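PDB 4JZ6: salicylaldehyde dehydrogenase NahF from Pseudomonas putida, which probably catalyses the NAD(+)-dependent oxidation of salicylaldehyde to salicylate, a step of naphthalene degradation. Local coordinates for residues A[82-93]-A[122-133]; A[343-354]-A[371-379]. All blocks are in the same frame, centred on the assembly; numbering follows the deposited sequence.

Two contacts of one aldehyde dehydrogenase chain show how the chemistry of a contact follows its place in the fold. Contact 1 (82-93 with 122-133) pairs two long antiparallel helices, with a buried phenylalanine on one flank and charged groups along the other. Contact 2 (343-354 with 371-379) sets the start of helix 349-362 and the loop before it against the turn between strands 366-369 and 381-384, and relies on backbone and amide bonds, with methionine side chains packing beside them. Each is partly buried, and they share no element. Their centres lie about 37 Å apart, on opposite sides of the centre of the chain, and both are remote from the salicylaldehyde-binding residues.

Contact 1. Residues A[82-93]-A[122-133]; sequences RRLLLKVADVME and ANVFREAASLAT. With EDO (1,2-ethanediol), chain G.
Helices 78-94 and 111-130 form an antiparallel pair, their segment axes 7.8 Å apart at 168°, and Phe-125 and Arg-126 of the second helix enter the first as knobs into holes. The Phe-125 ring sits among Leu-85, Val-88, Ala-89 and Met-92. Val-88 CG1 sits over one face of the ring in a CH-pi contact, 3.4 Å from the centroid and almost on its normal; chi1 of 180° puts this methyl opposite the backbone N. Leu-85 CD1 meets the ring edge, while Met-92 SD approaches obliquely as a Met-aromatic contact. Helix 170-181 also touches Phe-125, and helix 195-208 covers Met-92 and Val-88.

Arg-126 runs extended over Ala-89, whose CB lies 3.6 Å above the middle of the guanidinium. Arg-126 grips Glu-93 end-on with two nitrogens, NH1 meeting OE2 at 2.8 Å and NH2 meeting OE1, both from above the carboxylate plane. NH2 also forms a salt bridge with Asp-90 OD1, completing a network with both acids at the guanidinium edge, and a water joins that oxygen to NE.

At the other end Arg-82 bends at chi3 (-70°), and its NE hydrogen-bonds Ala-129 O at 3.0 Å from above the carbonyl plane, on the face opposite Ala-132 N; NH2 hydrogen-bonds Ser-130 O and Thr-133 OG1. Arg-82 thus meets the C-terminal part of helix 111-130, where the dipole would probably favour a cation; two carboxylates probably stabilise Arg-126.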
loop_
_atom_site.group_PDB
_atom_site.type_symbol
_atom_site.label_atom_id
_atom_site.label_comp_id
_atom_site.label_asym_id
_atom_site.label_seq_id
_atom_site.Cartn_x
_atom_site.Cartn_y
_atom_site.Cartn_z
ATOM N N ARG A 82 25.555 -4.012 -4.378
ATOM C CA ARG A 82 25.904 -4.914 -3.292
ATOM C C ARG A 82 27.232 -4.515 -2.638
ATOM O O ARG A 82 27.343 -4.483 -1.409
ATOM C CB ARG A 82 25.958 -6.358 -3.794
ATOM C CG ARG A 82 26.455 -7.367 -2.769
ATOM C CD ARG A 82 26.392 -8.776 -3.325
ATOM N NE ARG A 82 25.010 -9.224 -3.475
ATOM C CZ ARG A 82 24.605 -10.162 -4.328
ATOM N NH1 ARG A 82 25.468 -10.764 -5.134
ATOM N NH2 ARG A 82 23.326 -10.495 -4.374
ATOM N N ARG A 83 28.230 -4.208 -3.463
ATOM C CA ARG A 83 29.554 -3.849 -2.960
ATOM C C ARG A 83 29.464 -2.612 -2.073
ATOM O O ARG A 83 30.006 -2.576 -0.967
ATOM C CB ARG A 83 30.509 -3.573 -4.122
ATOM C CG ARG A 83 31.969 -3.820 -3.791
ATOM C CD ARG A 83 32.893 -2.895 -4.571
ATOM N NE ARG A 83 32.926 -1.558 -3.981
ATOM C CZ ARG A 83 32.699 -0.438 -4.657
ATOM N NH1 ARG A 83 32.436 -0.495 -5.951
ATOM N NH2 ARG A 83 32.744 0.740 -4.044
ATOM N N LEU A 84 28.761 -1.603 -2.577
ATOM C CA LEU A 84 28.590 -0.337 -1.881
ATOM C C LEU A 84 27.879 -0.500 -0.543
ATOM O O LEU A 84 28.334 0.023 0.474
ATOM C CB LEU A 84 27.838 0.652 -2.775
ATOM C CG LEU A 84 28.673 1.234 -3.919
ATOM C CD1 LEU A 84 27.790 1.828 -5.000
ATOM C CD2 LEU A 84 29.614 2.278 -3.363
ATOM N N LEU A 85 26.769 -1.229 -0.543
ATOM C CA LEU A 85 26.000 -1.430 0.679
ATOM C C LEU A 85 26.786 -2.232 1.711
ATOM O O LEU A 85 26.769 -1.917 2.900
ATOM C CB LEU A 85 24.667 -2.118 0.378
ATOM C CG LEU A 85 23.450 -1.232 0.121
ATOM C CD1 LEU A 85 23.836 0.239 0.088
ATOM C CD2 LEU A 85 22.765 -1.655 -1.163
ATOM N N LEU A 86 27.463 -3.274 1.246
ATOM C CA LEU A 86 28.324 -4.071 2.104
ATOM C C LEU A 86 29.335 -3.165 2.809
ATOM O O LEU A 86 29.581 -3.300 4.011
ATOM C CB LEU A 86 29.046 -5.126 1.265
ATOM C CG LEU A 86 28.757 -6.611 1.515
ATOM C CD1 LEU A 86 27.484 -6.819 2.319
ATOM C CD2 LEU A 86 28.703 -7.365 0.197
ATOM N N LYS A 87 29.896 -2.225 2.053
ATOM C CA LYS A 87 30.854 -1.277 2.596
ATOM C C LYS A 87 30.252 -0.382 3.682
ATOM O O LYS A 87 30.915 -0.101 4.690
ATOM C CB LYS A 87 31.483 -0.425 1.489
ATOM C CG LYS A 87 32.687 0.382 1.970
ATOM C CD LYS A 87 33.500 0.949 0.822
ATOM C CE LYS A 87 34.779 1.603 1.334
ATOM N NZ LYS A 87 35.567 2.225 0.227
ATOM N N VAL A 88 29.012 0.067 3.476
ATOM C CA VAL A 88 28.321 0.870 4.488
ATOM C C VAL A 88 28.337 0.140 5.820
ATOM O O VAL A 88 28.699 0.715 6.847
ATOM C CB VAL A 88 26.853 1.157 4.121
ATOM C CG1 VAL A 88 26.197 1.981 5.216
ATOM C CG2 VAL A 88 26.759 1.881 2.803
ATOM N N ALA A 89 27.962 -1.136 5.788
ATOM C CA ALA A 89 27.955 -1.966 6.989
ATOM C C ALA A 89 29.328 -2.003 7.640
ATOM O O ALA A 89 29.445 -1.813 8.850
ATOM C CB ALA A 89 27.481 -3.370 6.673
ATOM N N ASP A 90 30.367 -2.238 6.843
ATOM C CA ASP A 90 31.733 -2.250 7.365
ATOM C C ASP A 90 32.068 -0.924 8.036
ATOM O O ASP A 90 32.647 -0.893 9.128
ATOM C CB ASP A 90 32.739 -2.508 6.241
ATOM C CG ASP A 90 32.674 -3.923 5.704
ATOM O OD1 ASP A 90 32.178 -4.815 6.425
ATOM O OD2 ASP A 90 33.138 -4.141 4.563
ATOM N N VAL A 91 31.690 0.168 7.373
ATOM C CA VAL A 91 31.986 1.514 7.858
ATOM C C VAL A 91 31.230 1.842 9.146
ATOM O O VAL A 91 31.783 2.461 10.058
ATOM C CB VAL A 91 31.703 2.579 6.777
ATOM C CG1 VAL A 91 31.836 3.985 7.344
ATOM C CG2 VAL A 91 32.643 2.394 5.611
ATOM N N MET A 92 29.971 1.422 9.225
ATOM C CA MET A 92 29.199 1.633 10.443
ATOM C C MET A 92 29.813 0.889 11.633
ATOM O O MET A 92 29.878 1.417 12.744
ATOM C CB MET A 92 27.747 1.205 10.256
ATOM C CG MET A 92 27.007 1.951 9.169
ATOM S SD MET A 92 25.225 1.774 9.380
ATOM C CE MET A 92 24.974 2.800 10.829
ATOM N N GLU A 93 30.263 -0.341 11.404
ATOM C CA GLU A 93 30.860 -1.125 12.478
ATOM C C GLU A 93 32.188 -0.512 12.916
ATOM O O GLU A 93 32.580 -0.618 14.078
ATOM C CB GLU A 93 31.030 -2.589 12.058
ATOM C CG GLU A 93 29.701 -3.311 11.859
ATOM C CD GLU A 93 29.858 -4.730 11.339
ATOM O OE1 GLU A 93 30.945 -5.064 10.822
ATOM O OE2 GLU A 93 28.890 -5.514 11.446
ATOM N N ALA A 122 24.089 -2.392 10.631
ATOM C CA ALA A 122 25.060 -3.016 9.745
ATOM C C ALA A 122 24.431 -4.228 9.078
ATOM O O ALA A 122 24.627 -4.467 7.882
ATOM C CB ALA A 122 26.304 -3.417 10.513
ATOM N N ASN A 123 23.659 -4.986 9.846
ATOM C CA ASN A 123 23.032 -6.174 9.296
ATOM C C ASN A 123 21.954 -5.847 8.260
ATOM O O ASN A 123 21.819 -6.549 7.263
ATOM C CB ASN A 123 22.488 -7.085 10.393
ATOM C CG ASN A 123 22.214 -8.484 9.885
ATOM O OD1 ASN A 123 21.080 -8.828 9.552
ATOM N ND2 ASN A 123 23.263 -9.294 9.791
ATOM N N VAL A 124 21.197 -4.777 8.492
ATOM C CA VAL A 124 20.221 -4.321 7.509
ATOM C C VAL A 124 20.917 -4.042 6.184
ATOM O O VAL A 124 20.483 -4.525 5.135
ATOM C CB VAL A 124 19.486 -3.039 7.959
ATOM C CG1 VAL A 124 18.672 -2.470 6.815
ATOM C CG2 VAL A 124 18.584 -3.331 9.132
ATOM N N PHE A 125 22.005 -3.277 6.235
ATOM C CA PHE A 125 22.772 -2.966 5.034
ATOM C C PHE A 125 23.329 -4.215 4.365
ATOM O O PHE A 125 23.405 -4.274 3.142
ATOM C CB PHE A 125 23.894 -1.958 5.329
ATOM C CG PHE A 125 23.443 -0.528 5.264
ATOM C CD1 PHE A 125 23.369 0.131 4.048
ATOM C CD2 PHE A 125 23.068 0.152 6.416
ATOM C CE1 PHE A 125 22.935 1.445 3.980
ATOM C CE2 PHE A 125 22.631 1.468 6.353
ATOM C CZ PHE A 125 22.565 2.113 5.131
ATOM N N ARG A 126 23.716 -5.215 5.148
ATOM C CA ARG A 126 24.210 -6.450 4.547
ATOM C C ARG A 126 23.083 -7.262 3.922
ATOM O O ARG A 126 23.237 -7.814 2.833
ATOM C CB ARG A 126 24.980 -7.287 5.555
ATOM C CG ARG A 126 26.258 -6.630 5.983
ATOM C CD ARG A 126 27.220 -7.613 6.575
ATOM N NE ARG A 126 28.492 -6.956 6.844
ATOM C CZ ARG A 126 28.824 -6.424 8.013
ATOM N NH1 ARG A 126 27.980 -6.486 9.037
ATOM N NH2 ARG A 126 30.002 -5.839 8.160
ATOM N N GLU A 127 21.949 -7.325 4.612
ATOM C CA GLU A 127 20.782 -8.023 4.095
ATOM C C GLU A 127 20.331 -7.349 2.815
ATOM O O GLU A 127 20.053 -8.016 1.813
ATOM C CB GLU A 127 19.646 -8.005 5.114
ATOM C CG GLU A 127 18.473 -8.898 4.741
ATOM C CD GLU A 127 18.821 -10.377 4.822
ATOM O OE1 GLU A 127 18.154 -11.181 4.132
ATOM O OE2 GLU A 127 19.759 -10.736 5.575
ATOM N N ALA A 128 20.263 -6.021 2.847
ATOM C CA ALA A 128 19.891 -5.261 1.659
ATOM C C ALA A 128 20.889 -5.553 0.541
ATOM O O ALA A 128 20.500 -5.859 -0.588
ATOM C CB ALA A 128 19.836 -3.774 1.967
ATOM N N ALA A 129 22.175 -5.484 0.878
ATOM C CA ALA A 129 23.248 -5.800 -0.063
ATOM C C ALA A 129 23.062 -7.176 -0.712
ATOM O O ALA A 129 23.245 -7.327 -1.925
ATOM C CB ALA A 129 24.584 -5.725 0.630
ATOM N N SER A 130 22.698 -8.167 0.103
ATOM C CA SER A 130 22.491 -9.532 -0.373
ATOM C C SER A 130 21.358 -9.596 -1.377
ATOM O O SER A 130 21.375 -10.423 -2.283
ATOM C CB SER A 130 22.151 -10.460 0.787
ATOM O OG SER A 130 23.134 -10.395 1.794
ATOM N N LEU A 131 20.373 -8.718 -1.200
ATOM C CA LEU A 131 19.155 -8.746 -2.003
ATOM C C LEU A 131 19.354 -8.231 -3.422
ATOM O O LEU A 131 18.463 -8.374 -4.259
ATOM C CB LEU A 131 18.038 -7.947 -1.321
ATOM C CG LEU A 131 17.327 -8.606 -0.136
ATOM C CD1 LEU A 131 16.089 -7.814 0.249
ATOM C CD2 LEU A 131 16.960 -10.044 -0.469
ATOM N N ALA A 132 20.521 -7.641 -3.676
ATOM C CA ALA A 132 20.821 -6.974 -4.944
ATOM C C ALA A 132 20.457 -7.798 -6.175
ATOM O O ALA A 132 19.863 -7.282 -7.127
ATOM C CB ALA A 132 22.288 -6.570 -4.992
ATOM N N THR A 133 20.809 -9.077 -6.144
ATOM C CA THR A 133 20.512 -9.970 -7.254
ATOM C C THR A 133 19.168 -10.681 -7.079
ATOM O O THR A 133 18.759 -11.471 -7.933
ATOM C CB THR A 133 21.611 -11.026 -7.414
ATOM O OG1 THR A 133 21.670 -11.845 -6.241
ATOM C CG2 THR A 133 22.949 -10.357 -7.620
HETATM C C1 EDO G . 18.531 -7.889 12.302
HETATM O O1 EDO G . 19.027 -9.124 11.764
HETATM C C2 EDO G . 18.987 -6.716 11.440
HETATM O O2 EDO G . 18.396 -5.498 11.913
HETATM O O HOH W 1 30.718 -6.619 4.963
#

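Contact 2. Residues A[343-354]-A[371-379]; sequences PMVSPNSGERIN and GMAQGAVMP
Asn-354 pairs both ends of its amide with the backbone of Ala-373, where the start of helix 349-362 meets the beta hairpin of strands 366-369 and 381-384, whose tip is the type II' turn 374-377. With chi1 at -68° its CG stands opposite the carbonyl carbon. Asn-354 OD1 accepts from Ala-373 N at 3.0 Å on a lone pair in the carbonyl plane, and ND2 gives to Ala-373 O, which lies in the amide plane, from well above the Ala-373 carbonyl plane. The paired bonds fix the rotation of the amide. Met-372 crosses Asn-354 obliquely, its CG lying against OD1, and also touches Phe-357 and Lys-358 farther along the helix.

Ile-353 and Met-378 meet at a slant. Extended along its whole length, Met-378 brings CE within 3.7 Å of Ile-353 CG2. Met-344 instead bends at chi3 (-63°), swinging CE over the turn to 3.4 Å from Gly-375 O, while its CB packs on Ala-376 CB. Ala-376 CB also lies 3.2 Å from Met-344 O.

Gly-350 CA is 3.7 Å from Ala-373 CB, and Gly-350 N makes a weak bond to Gly-375 O. Met-344 N donates to a lone pair of Ala-376 O, 2.8 Å away and nearly straight at 171°.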
loop_
_atom_site.group_PDB
_atom_site.type_symbol
_atom_site.label_atom_id
_atom_site.label_comp_id
_atom_site.label_asym_id
_atom_site.label_seq_id
_atom_site.Cartn_x
_atom_site.Cartn_y
_atom_site.Cartn_z
ATOM N N PRO A 343 17.150 7.799 30.981
ATOM C CA PRO A 343 16.133 8.853 30.952
ATOM C C PRO A 343 15.300 8.772 29.681
ATOM O O PRO A 343 15.782 8.281 28.663
ATOM C CB PRO A 343 16.963 10.140 30.972
ATOM C CG PRO A 343 18.296 9.743 30.419
ATOM C CD PRO A 343 18.518 8.339 30.898
ATOM N N MET A 344 14.059 9.238 29.745
ATOM C CA MET A 344 13.218 9.317 28.558
ATOM C C MET A 344 13.689 10.457 27.671
ATOM O O MET A 344 14.606 11.187 28.032
ATOM C CB MET A 344 11.750 9.476 28.943
ATOM C CG MET A 344 11.211 8.256 29.655
ATOM S SD MET A 344 9.484 8.360 30.140
ATOM C CE MET A 344 9.536 9.728 31.296
ATOM N N VAL A 345 13.064 10.609 26.508
ATOM C CA VAL A 345 13.602 11.483 25.465
ATOM C C VAL A 345 13.365 12.971 25.711
ATOM O O VAL A 345 14.180 13.808 25.318
ATOM C CB VAL A 345 13.060 11.093 24.060
ATOM C CG1 VAL A 345 11.577 11.415 23.941
ATOM C CG2 VAL A 345 13.837 11.796 22.962
ATOM N N SER A 346 12.263 13.300 26.373
ATOM C CA SER A 346 11.827 14.686 26.469
ATOM C C SER A 346 11.243 14.989 27.838
ATOM O O SER A 346 10.616 14.124 28.449
ATOM C CB SER A 346 10.783 14.968 25.385
ATOM O OG SER A 346 10.261 16.283 25.475
ATOM N N PRO A 347 11.425 16.231 28.319
ATOM C CA PRO A 347 10.886 16.664 29.618
ATOM C C PRO A 347 9.366 16.784 29.570
ATOM O O PRO A 347 8.793 17.678 30.189
ATOM C CB PRO A 347 11.493 18.059 29.809
ATOM C CG PRO A 347 12.599 18.167 28.789
ATOM C CD PRO A 347 12.189 17.301 27.654
ATOM N N ASN A 348 8.734 15.872 28.844
ATOM C CA ASN A 348 7.334 15.964 28.506
ATOM C C ASN A 348 6.765 14.568 28.552
ATOM O O ASN A 348 5.564 14.372 28.732
ATOM C CB ASN A 348 7.198 16.499 27.080
ATOM C CG ASN A 348 6.467 17.819 27.014
ATOM O OD1 ASN A 348 7.052 18.848 26.674
ATOM N ND2 ASN A 348 5.176 17.798 27.327
ATOM N N SER A 349 7.654 13.597 28.369
ATOM C CA SER A 349 7.271 12.199 28.265
ATOM C C SER A 349 6.509 11.768 29.504
ATOM O O SER A 349 5.553 10.995 29.418
ATOM C CB SER A 349 8.512 11.327 28.090
ATOM O OG SER A 349 9.389 11.875 27.123
ATOM N N GLY A 350 6.933 12.280 30.655
ATOM C CA GLY A 350 6.295 11.947 31.915
ATOM C C GLY A 350 4.954 12.629 32.081
ATOM O O GLY A 350 4.092 12.157 32.820
ATOM N N GLU A 351 4.777 13.749 31.391
ATOM C CA GLU A 351 3.538 14.501 31.470
ATOM C C GLU A 351 2.412 13.715 30.802
ATOM O O GLU A 351 1.292 13.659 31.314
ATOM C CB GLU A 351 3.714 15.872 30.819
ATOM C CG GLU A 351 3.191 17.030 31.650
ATOM C CD GLU A 351 1.686 17.187 31.541
ATOM O OE1 GLU A 351 1.193 17.385 30.407
ATOM O OE2 GLU A 351 1.001 17.112 32.585
ATOM N N ARG A 352 2.718 13.098 29.662
ATOM C CA ARG A 352 1.754 12.226 28.988
ATOM C C ARG A 352 1.457 10.984 29.820
ATOM O O ARG A 352 0.299 10.625 30.022
ATOM C CB ARG A 352 2.264 11.797 27.613
ATOM C CG ARG A 352 2.259 12.895 26.568
ATOM C CD ARG A 352 2.402 12.306 25.169
ATOM N NE ARG A 352 2.220 13.310 24.122
ATOM C CZ ARG A 352 2.217 13.036 22.820
ATOM N NH1 ARG A 352 2.045 14.010 21.934
ATOM N NH2 ARG A 352 2.384 11.788 22.401
ATOM N N ILE A 353 2.516 10.334 30.293
ATOM C CA ILE A 353 2.407 9.122 31.098
ATOM C C ILE A 353 1.578 9.339 32.360
ATOM O O ILE A 353 0.706 8.532 32.679
ATOM C CB ILE A 353 3.801 8.587 31.477
ATOM C CG1 ILE A 353 4.546 8.147 30.213
ATOM C CG2 ILE A 353 3.693 7.432 32.463
ATOM C CD1 ILE A 353 5.962 7.690 30.452
ATOM N N ASN A 354 1.841 10.435 33.068
ATOM C CA ASN A 354 1.100 10.747 34.286
ATOM C C ASN A 354 -0.398 10.945 34.063
ATOM O O ASN A 354 -1.209 10.535 34.890
ATOM C CB ASN A 354 1.701 11.961 34.993
ATOM C CG ASN A 354 3.076 11.678 35.557
ATOM O OD1 ASN A 354 3.435 10.522 35.796
ATOM N ND2 ASN A 354 3.860 12.730 35.765
ATOM N N GLY A 371 6.261 4.169 40.399
ATOM C CA GLY A 371 5.649 5.416 40.817
ATOM C C GLY A 371 5.474 6.305 39.606
ATOM O O GLY A 371 5.757 5.883 38.482
ATOM N N MET A 372 5.003 7.529 39.812
ATOM C CA MET A 372 4.773 8.430 38.686
ATOM C C MET A 372 6.075 9.001 38.162
ATOM O O MET A 372 7.150 8.686 38.666
ATOM C CB MET A 372 3.804 9.554 39.052
ATOM C CG MET A 372 2.348 9.233 38.761
ATOM S SD MET A 372 1.233 10.578 39.195
ATOM C CE MET A 372 -0.213 10.134 38.233
ATOM N N ALA A 373 5.970 9.843 37.144
ATOM C CA ALA A 373 7.146 10.378 36.483
ATOM C C ALA A 373 7.312 11.870 36.736
ATOM O O ALA A 373 6.455 12.521 37.333
ATOM C CB ALA A 373 7.081 10.100 34.986
ATOM N N GLN A 374 8.439 12.400 36.282
ATOM C CA GLN A 374 8.692 13.828 36.326
ATOM C C GLN A 374 9.677 14.153 35.219
ATOM O O GLN A 374 10.830 13.733 35.271
ATOM C CB GLN A 374 9.266 14.236 37.679
ATOM C CG GLN A 374 9.365 15.736 37.852
ATOM C CD GLN A 374 8.010 16.411 37.816
ATOM O OE1 GLN A 374 7.070 15.977 38.486
ATOM N NE2 GLN A 374 7.898 17.476 37.026
ATOM N N GLY A 375 9.220 14.892 34.213
ATOM C CA GLY A 375 10.040 15.153 33.047
ATOM C C GLY A 375 10.398 13.841 32.380
ATOM O O GLY A 375 9.518 13.052 32.038
ATOM N N ALA A 376 11.692 13.597 32.212
ATOM C CA ALA A 376 12.146 12.382 31.550
ATOM C C ALA A 376 12.615 11.325 32.543
ATOM O O ALA A 376 13.199 10.317 32.152
ATOM C CB ALA A 376 13.246 12.704 30.557
ATOM N N VAL A 377 12.351 11.554 33.823
ATOM C CA VAL A 377 12.776 10.627 34.865
ATOM C C VAL A 377 11.595 9.847 35.453
ATOM O O VAL A 377 10.609 10.437 35.904
ATOM C CB VAL A 377 13.529 11.368 35.993
ATOM C CG1 VAL A 377 14.051 10.384 37.024
ATOM C CG2 VAL A 377 14.667 12.188 35.416
ATOM N N MET A 378 11.700 8.519 35.441
ATOM C CA MET A 378 10.645 7.647 35.953
ATOM C C MET A 378 11.235 6.319 36.399
ATOM O O MET A 378 12.097 5.765 35.719
ATOM C CB MET A 378 9.595 7.393 34.868
ATOM C CG MET A 378 8.362 6.619 35.336
ATOM S SD MET A 378 7.096 6.464 34.048
ATOM C CE MET A 378 5.741 5.786 34.999
ATOM N N PRO A 379 10.792 5.809 37.558
ATOM C CA PRO A 379 11.182 4.456 37.967
ATOM C C PRO A 379 10.420 3.416 37.159
ATOM O O PRO A 379 9.355 3.729 36.624
ATOM C CB PRO A 379 10.755 4.399 39.435
ATOM C CG PRO A 379 9.706 5.451 39.581
ATOM C CD PRO A 379 10.075 6.532 38.625
#